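Local coordinates for protein AlyGC (PDB 5GKD) that probably cleaves alginate by beta-elimination, as a calcium-binding polysaccharide lyase of family 6 with a parallel beta-helix fold, at residues Lys6-Tyr11 against Gly29-Phe34; Asp23-Asn28 against Arg51-Gly56; Phe34-Glu39 against Val58-Gln63; Gly77-Asp82 against Gln108-Asn113. One frame throughout, in Å; residues are numbered along the deposited sequence.

Contact 1 (Lys6-Tyr11 against Gly29-Phe34)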
loop_
_atom_site.group_PDB
_atom_site.type_symbol
_atom_site.label_atom_id
_atom_site.label_comp_id
_atom_site.label_asym_id
_atom_site.label_seq_id
_atom_site.Cartn_x
_atom_site.Cartn_y
_atom_site.Cartn_z
ATOM N N LYS A 6 -3.257 -9.848 40.217
ATOM C CA LYS A 6 -2.275 -8.936 39.654
ATOM C C LYS A 6 -1.602 -9.468 38.399
ATOM O O LYS A 6 -0.738 -8.777 37.853
ATOM C CB LYS A 6 -1.203 -8.593 40.705
ATOM C CG LYS A 6 -1.743 -7.880 41.944
ATOM C CD LYS A 6 -0.684 -7.644 43.003
ATOM C CE LYS A 6 -1.279 -6.964 44.240
ATOM N NZ LYS A 6 -0.269 -6.846 45.333
ATOM N N THR A 7 -1.957 -10.659 37.929
ATOM C CA THR A 7 -1.413 -11.234 36.708
ATOM C C THR A 7 -2.504 -12.009 35.984
ATOM O O THR A 7 -3.496 -12.407 36.595
ATOM C CB THR A 7 -0.237 -12.191 36.968
ATOM O OG1 THR A 7 -0.689 -13.291 37.765
ATOM C CG2 THR A 7 0.909 -11.495 37.658
ATOM N N PRO A 8 -2.346 -12.243 34.684
ATOM C CA PRO A 8 -3.321 -13.104 33.998
ATOM C C PRO A 8 -3.428 -14.493 34.608
ATOM O O PRO A 8 -4.524 -15.052 34.664
ATOM C CB PRO A 8 -2.800 -13.139 32.555
ATOM C CG PRO A 8 -2.117 -11.856 32.396
ATOM C CD PRO A 8 -1.462 -11.558 33.732
ATOM N N GLU A 9 -2.328 -15.063 35.099
ATOM C CA GLU A 9 -2.443 -16.391 35.684
ATOM C C GLU A 9 -3.149 -16.338 37.033
ATOM O O GLU A 9 -3.945 -17.221 37.351
ATOM C CB GLU A 9 -1.072 -17.069 35.783
ATOM C CG GLU A 9 0.123 -16.180 35.695
ATOM C CD GLU A 9 0.449 -15.707 34.288
ATOM O OE1 GLU A 9 0.491 -14.486 34.109
ATOM O OE2 GLU A 9 0.673 -16.535 33.374
ATOM N N ALA A 10 -2.917 -15.290 37.820
ATOM C CA ALA A 10 -3.708 -15.141 39.032
ATOM C C ALA A 10 -5.176 -14.931 38.691
ATOM O O ALA A 10 -6.056 -15.426 39.398
ATOM C CB ALA A 10 -3.178 -13.988 39.889
ATOM N N TYR A 11 -5.458 -14.211 37.605
ATOM C CA TYR A 11 -6.827 -14.106 37.134
ATOM C C TYR A 11 -7.410 -15.480 36.829
ATOM O O TYR A 11 -8.526 -15.791 37.248
ATOM C CB TYR A 11 -6.905 -13.208 35.904
ATOM C CG TYR A 11 -8.225 -13.377 35.195
ATOM C CD1 TYR A 11 -9.343 -12.664 35.593
ATOM C CD2 TYR A 11 -8.354 -14.266 34.148
ATOM C CE1 TYR A 11 -10.546 -12.819 34.955
ATOM C CE2 TYR A 11 -9.549 -14.440 33.518
ATOM C CZ TYR A 11 -10.641 -13.709 33.917
ATOM O OH TYR A 11 -11.822 -13.905 33.258
ATOM N N GLY A 29 -3.216 -0.778 37.296
ATOM C CA GLY A 29 -2.027 -0.877 36.485
ATOM C C GLY A 29 -2.404 -1.053 35.028
ATOM O O GLY A 29 -3.570 -0.962 34.652
ATOM N N THR A 30 -1.383 -1.311 34.222
ATOM C CA THR A 30 -1.518 -1.495 32.785
ATOM C C THR A 30 -1.370 -2.981 32.465
ATOM O O THR A 30 -0.319 -3.574 32.715
ATOM C CB THR A 30 -0.479 -0.650 32.043
ATOM O OG1 THR A 30 -0.715 0.741 32.318
ATOM C CG2 THR A 30 -0.542 -0.893 30.549
ATOM N N TRP A 31 -2.432 -3.582 31.945
ATOM C CA TRP A 31 -2.440 -4.989 31.555
ATOM C C TRP A 31 -2.305 -5.039 30.045
ATOM O O TRP A 31 -3.265 -4.742 29.330
ATOM C CB TRP A 31 -3.723 -5.687 31.995
ATOM C CG TRP A 31 -3.973 -5.627 33.446
ATOM C CD1 TRP A 31 -4.170 -4.515 34.197
ATOM C CD2 TRP A 31 -4.060 -6.736 34.335
ATOM N NE1 TRP A 31 -4.363 -4.857 35.500
ATOM C CE2 TRP A 31 -4.309 -6.219 35.614
ATOM C CE3 TRP A 31 -3.957 -8.124 34.169
ATOM C CZ2 TRP A 31 -4.462 -7.033 36.729
ATOM C CZ3 TRP A 31 -4.109 -8.939 35.283
ATOM C CH2 TRP A 31 -4.353 -8.389 36.547
ATOM N N ARG A 32 -1.128 -5.417 29.559
ATOM C CA ARG A 32 -0.855 -5.398 28.132
ATOM C C ARG A 32 -1.101 -6.777 27.530
ATOM O O ARG A 32 -0.801 -7.798 28.149
ATOM C CB ARG A 32 0.579 -4.932 27.852
ATOM C CG ARG A 32 0.886 -4.761 26.362
ATOM C CD ARG A 32 1.662 -3.491 26.017
ATOM N NE ARG A 32 1.795 -3.366 24.562
ATOM C CZ ARG A 32 1.320 -2.367 23.805
ATOM N NH1 ARG A 32 0.671 -1.324 24.334
ATOM N NH2 ARG A 32 1.504 -2.416 22.489
ATOM N N ASP A 33 -1.673 -6.801 26.328
ATOM C CA ASP A 33 -1.910 -8.047 25.601
ATOM C C ASP A 33 -2.706 -9.046 26.441
ATOM O O ASP A 33 -2.384 -10.229 26.494
ATOM C CB ASP A 33 -0.587 -8.678 25.149
ATOM C CG ASP A 33 0.254 -7.748 24.280
ATOM O OD1 ASP A 33 -0.294 -6.855 23.605
ATOM O OD2 ASP A 33 1.482 -7.930 24.269
ATOM N N PHE A 34 -3.750 -8.565 27.108
ATOM C CA PHE A 34 -4.572 -9.379 27.997
ATOM C C PHE A 34 -5.891 -9.702 27.296
ATOM O O PHE A 34 -6.801 -8.873 27.266
ATOM C CB PHE A 34 -4.814 -8.647 29.314
ATOM C CG PHE A 34 -5.412 -9.510 30.398
ATOM C CD1 PHE A 34 -5.440 -10.892 30.275
ATOM C CD2 PHE A 34 -5.945 -8.939 31.538
ATOM C CE1 PHE A 34 -5.976 -11.675 31.272
ATOM C CE2 PHE A 34 -6.495 -9.734 32.531
ATOM C CZ PHE A 34 -6.507 -11.098 32.395
#

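Contact 2 (Asp23-Asn28 against Arg51-Gly56)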
loop_
_atom_site.group_PDB
_atom_site.type_symbol
_atom_site.label_atom_id
_atom_site.label_comp_id
_atom_site.label_asym_id
_atom_site.label_seq_id
_atom_site.Cartn_x
_atom_site.Cartn_y
_atom_site.Cartn_z
ATOM N N ASP A 23 -16.393 -11.020 43.602
ATOM C CA ASP A 23 -15.821 -10.034 42.686
ATOM C C ASP A 23 -14.365 -10.400 42.405
ATOM O O ASP A 23 -13.565 -10.530 43.336
ATOM C CB ASP A 23 -15.876 -8.618 43.272
ATOM C CG ASP A 23 -17.286 -8.093 43.419
ATOM O OD1 ASP A 23 -18.218 -8.916 43.515
ATOM O OD2 ASP A 23 -17.465 -6.857 43.436
ATOM N N ILE A 24 -14.027 -10.565 41.135
ATOM C CA ILE A 24 -12.641 -10.682 40.708
ATOM C C ILE A 24 -12.162 -9.275 40.381
ATOM O O ILE A 24 -12.773 -8.581 39.566
ATOM C CB ILE A 24 -12.510 -11.615 39.498
ATOM C CG1 ILE A 24 -13.040 -13.003 39.858
ATOM C CG2 ILE A 24 -11.059 -11.657 39.017
ATOM C CD1 ILE A 24 -13.076 -13.968 38.721
ATOM N N ILE A 25 -11.091 -8.839 41.030
ATOM C CA ILE A 25 -10.652 -7.450 40.980
ATOM C C ILE A 25 -9.297 -7.388 40.278
ATOM O O ILE A 25 -8.289 -7.891 40.796
ATOM C CB ILE A 25 -10.576 -6.834 42.381
ATOM C CG1 ILE A 25 -11.942 -6.878 43.066
ATOM C CG2 ILE A 25 -10.073 -5.413 42.301
ATOM C CD1 ILE A 25 -11.914 -6.279 44.466
ATOM N N LEU A 26 -9.265 -6.762 39.105
ATOM C CA LEU A 26 -8.003 -6.494 38.424
ATOM C C LEU A 26 -7.309 -5.328 39.113
ATOM O O LEU A 26 -7.860 -4.224 39.168
ATOM C CB LEU A 26 -8.222 -6.174 36.946
ATOM C CG LEU A 26 -8.915 -7.192 36.045
ATOM C CD1 LEU A 26 -8.877 -6.713 34.580
ATOM C CD2 LEU A 26 -8.322 -8.592 36.221
ATOM N N ALA A 27 -6.110 -5.583 39.632
ATOM C CA ALA A 27 -5.331 -4.576 40.329
ATOM C C ALA A 27 -4.991 -3.404 39.411
ATOM O O ALA A 27 -4.763 -3.569 38.215
ATOM C CB ALA A 27 -4.036 -5.201 40.880
ATOM N N ASN A 28 -4.940 -2.212 39.998
ATOM C CA ASN A 28 -4.585 -1.015 39.257
ATOM C C ASN A 28 -3.259 -1.209 38.541
ATOM O O ASN A 28 -2.310 -1.751 39.103
ATOM C CB ASN A 28 -4.499 0.184 40.203
ATOM C CG ASN A 28 -5.841 0.573 40.759
ATOM O OD1 ASN A 28 -6.879 0.268 40.170
ATOM N ND2 ASN A 28 -5.837 1.259 41.886
ATOM N N ARG A 51 -14.046 -6.567 37.805
ATOM C CA ARG A 51 -14.010 -5.111 37.849
ATOM C C ARG A 51 -12.599 -4.619 38.135
ATOM O O ARG A 51 -11.767 -5.329 38.692
ATOM C CB ARG A 51 -14.992 -4.541 38.885
ATOM C CG ARG A 51 -15.088 -5.346 40.141
ATOM C CD ARG A 51 -16.002 -4.707 41.205
ATOM N NE ARG A 51 -15.209 -3.744 41.939
ATOM C CZ ARG A 51 -14.875 -3.844 43.214
ATOM N NH1 ARG A 51 -15.306 -4.839 43.960
ATOM N NH2 ARG A 51 -14.118 -2.907 43.738
ATOM N N GLY A 52 -12.336 -3.383 37.739
ATOM C CA GLY A 52 -11.063 -2.771 38.049
ATOM C C GLY A 52 -11.042 -2.305 39.494
ATOM O O GLY A 52 -12.049 -1.849 40.035
ATOM N N GLN A 53 -9.873 -2.449 40.123
ATOM C CA GLN A 53 -9.688 -2.030 41.509
ATOM C C GLN A 53 -10.131 -0.590 41.720
ATOM O O GLN A 53 -10.924 -0.294 42.617
ATOM C CB GLN A 53 -8.219 -2.193 41.897
ATOM C CG GLN A 53 -7.912 -1.895 43.349
ATOM C CD GLN A 53 -6.419 -1.932 43.638
ATOM O OE1 GLN A 53 -5.605 -2.181 42.757
ATOM N NE2 GLN A 53 -6.059 -1.664 44.874
ATOM N N THR A 54 -9.638 0.314 40.886
ATOM C CA THR A 54 -10.058 1.710 40.892
ATOM C C THR A 54 -10.436 2.087 39.470
ATOM O O THR A 54 -9.534 2.231 38.623
ATOM C CB THR A 54 -8.955 2.638 41.380
ATOM O OG1 THR A 54 -8.519 2.232 42.681
ATOM C CG2 THR A 54 -9.472 4.073 41.420
ATOM N N PRO A 55 -11.721 2.271 39.170
ATOM C CA PRO A 55 -12.098 2.611 37.794
ATOM C C PRO A 55 -11.333 3.844 37.346
ATOM O O PRO A 55 -11.239 4.828 38.073
ATOM C CB PRO A 55 -13.606 2.852 37.887
ATOM C CG PRO A 55 -14.040 1.976 39.074
ATOM C CD PRO A 55 -12.889 2.092 40.050
ATOM N N GLY A 56 -10.694 3.737 36.187
ATOM C CA GLY A 56 -9.843 4.773 35.662
ATOM C C GLY A 56 -8.365 4.531 35.875
ATOM O O GLY A 56 -7.557 5.282 35.329
#

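Contact 3 (Phe34-Glu39 against Val58-Gln63)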
loop_
_atom_site.group_PDB
_atom_site.type_symbol
_atom_site.label_atom_id
_atom_site.label_comp_id
_atom_site.label_asym_id
_atom_site.label_seq_id
_atom_site.Cartn_x
_atom_site.Cartn_y
_atom_site.Cartn_z
ATOM N N PHE A 34 -3.750 -8.565 27.108
ATOM C CA PHE A 34 -4.572 -9.379 27.997
ATOM C C PHE A 34 -5.891 -9.702 27.296
ATOM O O PHE A 34 -6.801 -8.873 27.266
ATOM C CB PHE A 34 -4.814 -8.647 29.314
ATOM C CG PHE A 34 -5.412 -9.510 30.398
ATOM C CD1 PHE A 34 -5.440 -10.892 30.275
ATOM C CD2 PHE A 34 -5.945 -8.939 31.538
ATOM C CE1 PHE A 34 -5.976 -11.675 31.272
ATOM C CE2 PHE A 34 -6.495 -9.734 32.531
ATOM C CZ PHE A 34 -6.507 -11.098 32.395
ATOM N N GLU A 35 -5.999 -10.922 26.763
ATOM C CA GLU A 35 -7.242 -11.432 26.180
ATOM C C GLU A 35 -8.069 -12.064 27.293
ATOM O O GLU A 35 -7.830 -13.205 27.683
ATOM C CB GLU A 35 -6.949 -12.436 25.070
ATOM C CG GLU A 35 -6.293 -11.830 23.855
ATOM C CD GLU A 35 -6.014 -12.842 22.752
ATOM O OE1 GLU A 35 -6.970 -13.296 22.084
ATOM O OE2 GLU A 35 -4.834 -13.164 22.540
ATOM N N VAL A 36 -9.049 -11.323 27.803
ATOM C CA VAL A 36 -9.819 -11.726 28.971
ATOM C C VAL A 36 -10.962 -12.621 28.521
ATOM O O VAL A 36 -11.778 -12.221 27.691
ATOM C CB VAL A 36 -10.358 -10.506 29.729
ATOM C CG1 VAL A 36 -11.200 -10.949 30.916
ATOM C CG2 VAL A 36 -9.215 -9.586 30.159
ATOM N N LEU A 37 -11.030 -13.830 29.066
ATOM C CA LEU A 37 -12.184 -14.704 28.897
ATOM C C LEU A 37 -12.834 -14.828 30.265
ATOM O O LEU A 37 -12.301 -15.501 31.154
ATOM C CB LEU A 37 -11.800 -16.071 28.330
ATOM C CG LEU A 37 -12.919 -17.126 28.250
ATOM C CD1 LEU A 37 -14.116 -16.582 27.495
ATOM C CD2 LEU A 37 -12.434 -18.431 27.612
ATOM N N PHE A 38 -13.964 -14.141 30.436
ATOM C CA PHE A 38 -14.717 -14.105 31.683
ATOM C C PHE A 38 -15.859 -15.095 31.524
ATOM O O PHE A 38 -16.943 -14.752 31.057
ATOM C CB PHE A 38 -15.230 -12.701 31.965
ATOM C CG PHE A 38 -15.856 -12.542 33.323
ATOM C CD1 PHE A 38 -15.335 -13.189 34.423
ATOM C CD2 PHE A 38 -16.945 -11.729 33.499
ATOM C CE1 PHE A 38 -15.914 -13.024 35.665
ATOM C CE2 PHE A 38 -17.517 -11.557 34.745
ATOM C CZ PHE A 38 -17.013 -12.202 35.817
ATOM N N GLU A 39 -15.605 -16.336 31.911
ATOM C CA GLU A 39 -16.535 -17.438 31.706
ATOM C C GLU A 39 -16.832 -18.033 33.068
ATOM O O GLU A 39 -15.962 -18.673 33.676
ATOM C CB GLU A 39 -15.963 -18.487 30.750
ATOM C CG GLU A 39 -16.819 -19.743 30.661
ATOM C CD GLU A 39 -16.451 -20.617 29.495
ATOM O OE1 GLU A 39 -17.355 -21.275 28.942
ATOM O OE2 GLU A 39 -15.256 -20.651 29.137
ATOM N N VAL A 58 -7.218 1.009 35.807
ATOM C CA VAL A 58 -6.978 -0.296 35.196
ATOM C C VAL A 58 -7.119 -0.131 33.694
ATOM O O VAL A 58 -8.216 0.122 33.177
ATOM C CB VAL A 58 -7.934 -1.372 35.725
ATOM C CG1 VAL A 58 -7.773 -2.661 34.945
ATOM C CG2 VAL A 58 -7.710 -1.589 37.208
ATOM N N PHE A 59 -6.011 -0.298 32.996
ATOM C CA PHE A 59 -5.945 -0.162 31.555
ATOM C C PHE A 59 -5.662 -1.515 30.942
ATOM O O PHE A 59 -4.794 -2.246 31.426
ATOM C CB PHE A 59 -4.846 0.828 31.160
ATOM C CG PHE A 59 -5.006 2.166 31.785
ATOM C CD1 PHE A 59 -5.916 3.074 31.275
ATOM C CD2 PHE A 59 -4.257 2.520 32.895
ATOM C CE1 PHE A 59 -6.070 4.312 31.846
ATOM C CE2 PHE A 59 -4.417 3.765 33.476
ATOM C CZ PHE A 59 -5.326 4.660 32.947
ATOM N N LEU A 60 -6.383 -1.838 29.885
ATOM C CA LEU A 60 -6.118 -3.016 29.078
ATOM C C LEU A 60 -5.622 -2.516 27.731
ATOM O O LEU A 60 -6.375 -1.882 26.986
ATOM C CB LEU A 60 -7.354 -3.895 28.936
ATOM C CG LEU A 60 -7.487 -4.928 30.054
ATOM C CD1 LEU A 60 -7.808 -4.244 31.349
ATOM C CD2 LEU A 60 -8.515 -5.987 29.746
ATOM N N THR A 61 -4.361 -2.808 27.423
ATOM C CA THR A 61 -3.660 -2.189 26.307
ATOM C C THR A 61 -3.090 -3.258 25.374
ATOM O O THR A 61 -3.167 -4.461 25.631
ATOM C CB THR A 61 -2.533 -1.266 26.794
ATOM O OG1 THR A 61 -1.484 -2.043 27.402
ATOM C CG2 THR A 61 -3.063 -0.251 27.791
ATOM N N GLY A 62 -2.512 -2.800 24.276
ATOM C CA GLY A 62 -1.994 -3.731 23.290
ATOM C C GLY A 62 -3.111 -4.573 22.719
ATOM O O GLY A 62 -4.233 -4.102 22.513
ATOM N N GLN A 63 -2.812 -5.849 22.478
ATOM C CA GLN A 63 -3.785 -6.761 21.872
ATOM C C GLN A 63 -4.587 -7.446 22.974
ATOM O O GLN A 63 -4.493 -8.645 23.206
ATOM C CB GLN A 63 -3.097 -7.755 20.946
ATOM C CG GLN A 63 -2.826 -7.171 19.568
ATOM C CD GLN A 63 -1.968 -5.915 19.655
ATOM O OE1 GLN A 63 -0.757 -5.998 19.867
ATOM N NE2 GLN A 63 -2.596 -4.754 19.550
HETATM O O HOH W 1 -2.696 -10.706 22.919
#

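Contact 4 (Gly77-Asp82 against Gln108-Asn113)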
loop_
_atom_site.group_PDB
_atom_site.type_symbol
_atom_site.label_atom_id
_atom_site.label_comp_id
_atom_site.label_asym_id
_atom_site.label_seq_id
_atom_site.Cartn_x
_atom_site.Cartn_y
_atom_site.Cartn_z
ATOM N N GLY A 77 -15.607 -0.983 35.150
ATOM C CA GLY A 77 -14.453 -0.230 35.611
ATOM C C GLY A 77 -13.156 -0.538 34.904
ATOM O O GLY A 77 -12.110 -0.619 35.558
ATOM N N LEU A 78 -13.197 -0.717 33.586
ATOM C CA LEU A 78 -12.011 -0.970 32.777
ATOM C C LEU A 78 -11.893 0.093 31.692
ATOM O O LEU A 78 -12.895 0.662 31.243
ATOM C CB LEU A 78 -12.067 -2.364 32.118
ATOM C CG LEU A 78 -12.413 -3.563 33.012
ATOM C CD1 LEU A 78 -12.532 -4.840 32.193
ATOM C CD2 LEU A 78 -11.366 -3.698 34.118
ATOM N N VAL A 79 -10.664 0.335 31.261
ATOM C CA VAL A 79 -10.360 1.241 30.161
ATOM C C VAL A 79 -9.537 0.471 29.135
ATOM O O VAL A 79 -8.436 -0.001 29.451
ATOM C CB VAL A 79 -9.589 2.484 30.627
ATOM C CG1 VAL A 79 -9.271 3.391 29.428
ATOM C CG2 VAL A 79 -10.377 3.253 31.688
ATOM N N PHE A 80 -10.064 0.339 27.913
ATOM C CA PHE A 80 -9.275 -0.134 26.782
ATOM C C PHE A 80 -8.727 1.080 26.039
ATOM O O PHE A 80 -9.489 1.958 25.626
ATOM C CB PHE A 80 -10.082 -1.012 25.824
ATOM C CG PHE A 80 -10.620 -2.274 26.433
ATOM C CD1 PHE A 80 -11.736 -2.244 27.270
ATOM C CD2 PHE A 80 -10.047 -3.491 26.142
ATOM C CE1 PHE A 80 -12.232 -3.405 27.843
ATOM C CE2 PHE A 80 -10.544 -4.660 26.699
ATOM C CZ PHE A 80 -11.637 -4.616 27.545
ATOM N N LYS A 81 -7.409 1.123 25.876
ATOM C CA LYS A 81 -6.722 2.198 25.171
ATOM C C LYS A 81 -5.355 1.674 24.767
ATOM O O LYS A 81 -4.927 0.613 25.223
ATOM C CB LYS A 81 -6.590 3.453 26.044
ATOM C CG LYS A 81 -5.555 3.305 27.154
ATOM C CD LYS A 81 -5.349 4.612 27.907
ATOM C CE LYS A 81 -4.099 4.534 28.764
ATOM N NZ LYS A 81 -3.865 5.769 29.572
ATOM N N ASP A 82 -4.667 2.442 23.922
ATOM C CA ASP A 82 -3.305 2.125 23.467
ATOM C C ASP A 82 -3.208 0.696 22.951
ATOM O O ASP A 82 -2.326 -0.066 23.342
ATOM C CB ASP A 82 -2.276 2.354 24.575
ATOM C CG ASP A 82 -2.249 3.787 25.071
ATOM O OD1 ASP A 82 -2.568 4.710 24.300
ATOM O OD2 ASP A 82 -1.898 3.990 26.243
ATOM N N GLN A 108 -19.856 0.862 32.746
ATOM C CA GLN A 108 -18.751 1.702 33.168
ATOM C C GLN A 108 -17.421 1.184 32.631
ATOM O O GLN A 108 -16.427 1.090 33.353
ATOM C CB GLN A 108 -18.715 1.835 34.697
ATOM C CG GLN A 108 -19.958 2.499 35.297
ATOM C CD GLN A 108 -19.717 3.007 36.710
ATOM O OE1 GLN A 108 -18.744 3.694 36.955
ATOM N NE2 GLN A 108 -20.604 2.670 37.634
ATOM N N VAL A 109 -17.393 0.843 31.351
ATOM C CA VAL A 109 -16.104 0.617 30.726
ATOM C C VAL A 109 -15.924 1.570 29.553
ATOM O O VAL A 109 -16.868 1.933 28.841
ATOM C CB VAL A 109 -15.834 -0.853 30.320
ATOM C CG1 VAL A 109 -16.804 -1.814 30.933
ATOM C CG2 VAL A 109 -15.656 -1.033 28.828
ATOM N N VAL A 110 -14.677 1.997 29.393
ATOM C CA VAL A 110 -14.256 2.959 28.394
ATOM C C VAL A 110 -13.511 2.206 27.302
ATOM O O VAL A 110 -12.652 1.366 27.596
ATOM C CB VAL A 110 -13.346 4.034 29.014
ATOM C CG1 VAL A 110 -12.806 4.954 27.947
ATOM C CG2 VAL A 110 -14.063 4.809 30.110
ATOM N N ILE A 111 -13.814 2.517 26.050
ATOM C CA ILE A 111 -12.950 2.172 24.933
ATOM C C ILE A 111 -12.594 3.470 24.230
ATOM O O ILE A 111 -13.477 4.153 23.697
ATOM C CB ILE A 111 -13.607 1.186 23.961
ATOM C CG1 ILE A 111 -14.082 -0.065 24.711
ATOM C CG2 ILE A 111 -12.620 0.869 22.832
ATOM C CD1 ILE A 111 -14.710 -1.131 23.819
ATOM N N ASP A 112 -11.306 3.805 24.220
ATOM C CA ASP A 112 -10.826 5.121 23.801
ATOM C C ASP A 112 -9.767 4.928 22.724
ATOM O O ASP A 112 -8.620 4.568 23.021
ATOM C CB ASP A 112 -10.268 5.885 25.000
ATOM C CG ASP A 112 -9.821 7.277 24.650
ATOM O OD1 ASP A 112 -9.819 7.633 23.462
ATOM O OD2 ASP A 112 -9.454 8.026 25.570
ATOM N N ASN A 113 -10.158 5.155 21.477
ATOM C CA ASN A 113 -9.231 5.144 20.355
ATOM C C ASN A 113 -8.428 3.847 20.287
ATOM O O ASN A 113 -7.246 3.843 19.947
ATOM C CB ASN A 113 -8.307 6.364 20.410
ATOM C CG ASN A 113 -8.959 7.580 19.801
ATOM O OD1 ASN A 113 -8.887 7.787 18.594
ATOM N ND2 ASN A 113 -9.649 8.360 20.625
HETATM O O HOH W 2 -5.834 4.851 22.658
#

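Contact 1 (Lys6-Tyr11 against Gly29-Phe34)
Packing of the start of helix 8-17, and of the Lys6-Thr7 backbone leading into it, against Trp31 and Phe34 makes this contact at the N-terminal end of the family's parallel beta-helix. The six-membered part of the Trp31 indole lies against that backbone: CZ3 comes within 3.5 Å of Thr7 C, and CH2 within 3.5 Å of Lys6 C. Pro8 follows, its CB 3.7 Å from Phe34 CE1 and its CG over one face of the Phe34 ring in a CH-pi contact. Tyr11 and Phe34 form a T-shaped pair, centroids 5.7 Å apart and planes at 84°, with the edge of Phe34 directed at the face of Tyr11. Such a helix caps the hydrophobic interior of many parallel beta-helices, and here Tyr11 also reaches Ile24 and Val36 inside the first coil. Thr7 is the N-cap, its OG1 accepting from Ala10 N at 3.0 Å. Replacing Trp31 by alanine would probably open a gap beneath the Lys6-Thr7 backbone and leave Ala27 O without the indole N-H. Phe34 CG stands anti to the backbone N (chi1 -168°), which swings the ring inward to Pro8 and Tyr11, while the Tyr11 hydroxyl is hydrogen-bonded to Leu37 O.

Contact 2 (Asp23-Asn28 against Arg51-Gly56)
Asn28 meets the turn after strand 48-52 with both ends of its amide: OD1 accepts from Thr54 N at 2.9 Å, in the carbonyl plane and on a lone pair, while ND2 donates to Thr54 OG1 at 3.0 Å. Its backbone N gives a nearly straight bond (174°) to Gln53 OE1 at 2.8 Å, and the two side-chain amides stack with planes 18° apart. Gln53 gets there with an extended chain, CG anti to the backbone N (chi1 -175°). An alanine in place of Asn28 would probably leave Thr54 N and OG1 without these partners. At the other end Arg51 NH1 forms a salt bridge with Asp23 OD2 at 3.0 Å, on the anti lone pair, and Ile25 CD1 lies over one face of the guanidinium. A bend at chi3 carries the arginine chain past the aspartate, and NH1 reaches back to it. Between these ends the backbone sets the register: Arg51 N donates to Ile24 O, Leu26 N to Arg51 O, and Gln53 N to Leu26 O at 2.8 Å. Farther out, Leu26 turns inward to Val5 and Leu78. Such in-register parallel pairing of successive coils is typical of the right-handed parallel beta-helix.

Contact 3 (Phe34-Glu39 against Val58-Gln63)
Val36 CG1 stands anti to the backbone N (chi1 178°), which leaves CG2 beside that nitrogen and directed at Leu60, whose own CG lies anti to its carbonyl carbon (chi1 -89°). The two methyls meet as Val36 CG2 and Leu60 CD2, 3.7 Å apart, with the side chains crossing at about a right angle. The same Val36 CG2 sits over the centre of the Phe34 ring, 3.5 Å above its plane, so one methyl is shared by an aromatic face and a leucine branch. Leu60 CD2 also approaches the ring obliquely, 4.3 Å from Phe34 CD2. These groups belong to the apolar interior of the parallel beta-helix, where strands 35-41 and 58-62 lie on different faces and meet through side chains directed into the core. Strand 35-41 pairs with strand 65-69, whereas strand 58-62 lies between strands 29-32 and 73-81. Nearer the edge the contact turns polar: one water donates to Gln63 O at 2.7 Å and, over a longer 3.3 Å, to Glu35 OE2, while the methylene CG of Glu35 rests 3.7 Å from Gln63 O. That carboxylate oxygen also forms a salt bridge with Lys475 of the second subunit, which brings the dimer interface to the border of this core.

Contact 4 (Gly77-Asp82 against Gln108-Asn113)
Strands 78-81 and 109-112 are neighbouring rungs on one face of the parallel beta-helix, running the same way with their axes 9° apart and 4.7 Å from each other at closest approach. Three backbone bonds carry the ladder: Val110 N donates to Leu78 O at 2.9 Å, Phe80 N to Val110 O at 2.8 Å, and Asp112 N to Phe80 O at 2.9 Å. Gly77 N adds a more bent bond (137°) to Gln108 O, from above the carbonyl plane, where the chain turns a corner. Val79 and Val110 lie side by side, pointing the same way, with Val79 CG2 4.1 Å from Val110 CB, on the face that Trp426 covers. Phe80 and Ile111 do the same on the opposite face, inside the coil, where Phe80 CD1 comes 4.1 Å from Ile111 CG1. Phe80 CG is anti to the carbonyl carbon (chi1 -62°), which lays the ring beside the next rung, with Val110 O in its plane at the edge. Beyond the ladder a water accepts from Asp82 N at 3.0 Å and donates to Asp112 O, bridging the rungs. Asp112 OD1 takes the side-chain amide of Asn113, while OD2 is bonded to the Tyr427 hydroxyl. The inward side chains thus meet through apolar contacts, whereas the outward aspartate, with a partner on each oxygen, is likely to be fixed in rotation.

From the N terminus, contact 1 closes the first loop, bringing the start of helix 8-17 against strand 29-32 and the Phe34 that follows it. Contact 2 opens inside that loop and ends beyond it, so the two cross, joining strand 23-26 to the coil that follows. Contact 3 starts at Phe34, where contact 1 ends, and crosses contact 2 in turn as it spans the interior to strand 58-62. Contact 4 lies after all three in sequence and closes a loop one coil further along. Leu60 N and Val79 O probably form a hydrogen bond between contacts 3 and 4, while Leu26 and Leu78 pack contact 2 onto contact 4. Together they tie the terminal helix to the first coils.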